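Local coordinates for protein beta-galactosidase (Streptococcus pneumoniae, PDB 4CUA) that hydrolyses terminal beta-galactose residues as a whole enzyme and probably binds carbohydrate through this non-catalytic module, at residues 104-109 and 154-159. Sequence-based numbering, arbitrary orientation. Where two conformers were deposited one is given.
Sequences TVPTAP and ETYAIR. With EDO (1,2-ethanediol), chain E.
Pro106, in the irregular loop that follows strand 94-100, comes nearest Tyr156 at the break between strands 145-155 and 157-163, with their CA atoms 7.5 Å apart. No hydrogen bond joins the two segments; the contact is apolar. The Pro106 ring meets CB and the CG-CD2 side of the Tyr156 ring. Pro106 CD lies 3.5 Å from Tyr156 CD2, and Pro106 CG is 3.8 Å from Tyr156 CB. The proline approaches the ring at a slant. Val105 takes the far end, where its CG2 is 3.9 Å from Tyr156 OH and its CG1 is 4.3 Å from Tyr156 CZ. Tyr156 CG stands anti to the carbonyl carbon (chi1 -72°), which runs the ring along the loop from Pro106 to Val105. Leu71 touches both Val105 and Tyr156, while Leu64 touches both Pro106 and Tyr156. Pro106 is buried, but Val105 remains exposed.

On strand 157-163, Arg159 NH1 donates a hydrogen bond of 2.7 Å to O2 of a 1,2-ethanediol, at an N-H...O angle of 145°. The diol lies at the guanidinium edge and probably comes from the crystallisation liquor. Arg159 NE forms a salt bridge with Glu98, and Trp128 adds a cation-pi contact. The Pro106-Tyr156 contact packs an inter-strand loop against a strand break in the antiparallel beta fold of a galactose-binding-like domain.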
loop_
_atom_site.group_PDB
_atom_site.type_symbol
_atom_site.label_atom_id
_atom_site.label_comp_id
_atom_site.label_asym_id
_atom_site.label_seq_id
_atom_site.Cartn_x
_atom_site.Cartn_y
_atom_site.Cartn_z
ATOM N N THR A 104 3.874 15.382 13.056
ATOM C CA THR A 104 4.394 14.356 13.929
ATOM C C THR A 104 5.141 13.323 13.070
ATOM O O THR A 104 4.601 12.847 12.095
ATOM C CB THR A 104 3.268 13.719 14.750
ATOM O OG1 THR A 104 2.618 14.730 15.541
ATOM C CG2 THR A 104 3.814 12.613 15.639
ATOM N N VAL A 105 6.372 13.058 13.398
ATOM C CA VAL A 105 7.142 12.016 12.760
ATOM C C VAL A 105 6.437 10.658 13.054
ATOM O O VAL A 105 6.243 10.311 14.207
ATOM C CB VAL A 105 8.573 12.037 13.286
ATOM C CG1 VAL A 105 9.349 10.863 12.729
ATOM C CG2 VAL A 105 9.263 13.356 12.869
ATOM N N PRO A 106 6.036 9.920 12.013
ATOM C CA PRO A 106 5.372 8.632 12.260
ATOM C C PRO A 106 6.269 7.628 12.880
ATOM O O PRO A 106 7.474 7.664 12.655
ATOM C CB PRO A 106 4.934 8.182 10.890
ATOM C CG PRO A 106 5.658 8.989 9.912
ATOM C CD PRO A 106 6.274 10.149 10.586
ATOM N N THR A 107 5.708 6.767 13.718
ATOM C CA THR A 107 6.389 5.605 14.286
ATOM C C THR A 107 5.971 4.395 13.436
ATOM O O THR A 107 4.967 4.446 12.738
ATOM C CB THR A 107 5.871 5.360 15.723
ATOM O OG1 THR A 107 4.448 5.231 15.713
ATOM C CG2 THR A 107 6.252 6.509 16.624
ATOM N N ALA A 108 6.744 3.324 13.514
ATOM C CA ALA A 108 6.292 2.076 12.915
ATOM C C ALA A 108 5.067 1.637 13.736
ATOM O O ALA A 108 5.156 1.489 14.970
ATOM C CB ALA A 108 7.360 1.016 13.012
ATOM N N PRO A 109 3.950 1.308 13.038
ATOM C CA PRO A 109 2.818 0.728 13.762
ATOM C C PRO A 109 3.212 -0.539 14.526
ATOM O O PRO A 109 4.079 -1.315 14.147
ATOM C CB PRO A 109 1.800 0.464 12.667
ATOM C CG PRO A 109 2.131 1.499 11.616
ATOM C CD PRO A 109 3.639 1.513 11.620
ATOM N N GLU A 154 7.929 14.965 -1.034
ATOM C CA GLU A 154 8.871 14.490 -0.045
ATOM C C GLU A 154 8.103 14.079 1.213
ATOM O O GLU A 154 7.495 14.892 1.921
ATOM C CB GLU A 154 9.879 15.575 0.294
ATOM C CG GLU A 154 11.043 15.094 1.117
ATOM C CD GLU A 154 12.135 16.139 1.258
ATOM O OE1 GLU A 154 12.009 17.225 0.626
ATOM O OE2 GLU A 154 13.107 15.872 1.994
ATOM N N THR A 155 8.107 12.788 1.490
ATOM C CA THR A 155 7.164 12.254 2.477
ATOM C C THR A 155 7.754 11.023 3.164
ATOM O O THR A 155 8.570 10.280 2.578
ATOM C CB THR A 155 5.823 11.924 1.819
ATOM O OG1 THR A 155 4.884 11.559 2.850
ATOM C CG2 THR A 155 5.969 10.801 0.854
ATOM N N TYR A 156 7.292 10.792 4.401
ATOM C CA TYR A 156 7.598 9.543 5.123
ATOM C C TYR A 156 6.781 8.354 4.605
ATOM O O TYR A 156 7.197 7.212 4.837
ATOM C CB TYR A 156 7.326 9.688 6.610
ATOM C CG TYR A 156 8.316 10.553 7.307
ATOM C CD1 TYR A 156 9.604 10.111 7.521
ATOM C CD2 TYR A 156 7.938 11.760 7.906
ATOM C CE1 TYR A 156 10.537 10.871 8.220
ATOM C CE2 TYR A 156 8.873 12.499 8.606
ATOM C CZ TYR A 156 10.162 12.065 8.728
ATOM O OH TYR A 156 11.063 12.842 9.478
ATOM N N ALA A 157 5.662 8.593 3.935
ATOM C CA ALA A 157 4.750 7.482 3.567
ATOM C C ALA A 157 3.808 7.847 2.487
ATOM O O ALA A 157 3.340 8.991 2.415
ATOM C CB ALA A 157 3.974 7.037 4.789
ATOM N N ILE A 158 3.496 6.911 1.619
ATOM C CA ILE A 158 2.361 7.035 0.776
ATOM C C ILE A 158 1.477 5.852 1.019
ATOM O O ILE A 158 1.969 4.822 1.491
ATOM C CB ILE A 158 2.687 7.262 -0.722
ATOM C CG1 ILE A 158 3.307 5.990 -1.321
ATOM C CG2 ILE A 158 3.551 8.521 -0.843
ATOM C CD1 ILE A 158 3.176 5.890 -2.819
ATOM N N ARG A 159 0.220 6.019 0.691
ATOM C CA ARG A 159 -0.749 4.939 0.732
ATOM C C ARG A 159 -1.774 5.056 -0.371
ATOM O O ARG A 159 -2.001 6.148 -0.956
ATOM C CB ARG A 159 -1.466 4.831 2.071
ATOM C CG ARG A 159 -2.517 5.910 2.335
ATOM C CD ARG A 159 -3.003 5.812 3.774
ATOM N NE ARG A 159 -4.093 6.772 3.946
ATOM C CZ ARG A 159 -4.704 6.940 5.126
ATOM N NH1 ARG A 159 -4.382 6.184 6.169
ATOM N NH2 ARG A 159 -5.663 7.835 5.206
HETATM C C1 EDO E . -4.556 3.912 8.316
HETATM O O1 EDO E . -4.913 3.078 9.316
HETATM C C2 EDO E . -3.305 3.236 7.618
HETATM O O2 EDO E . -3.247 3.689 6.369
#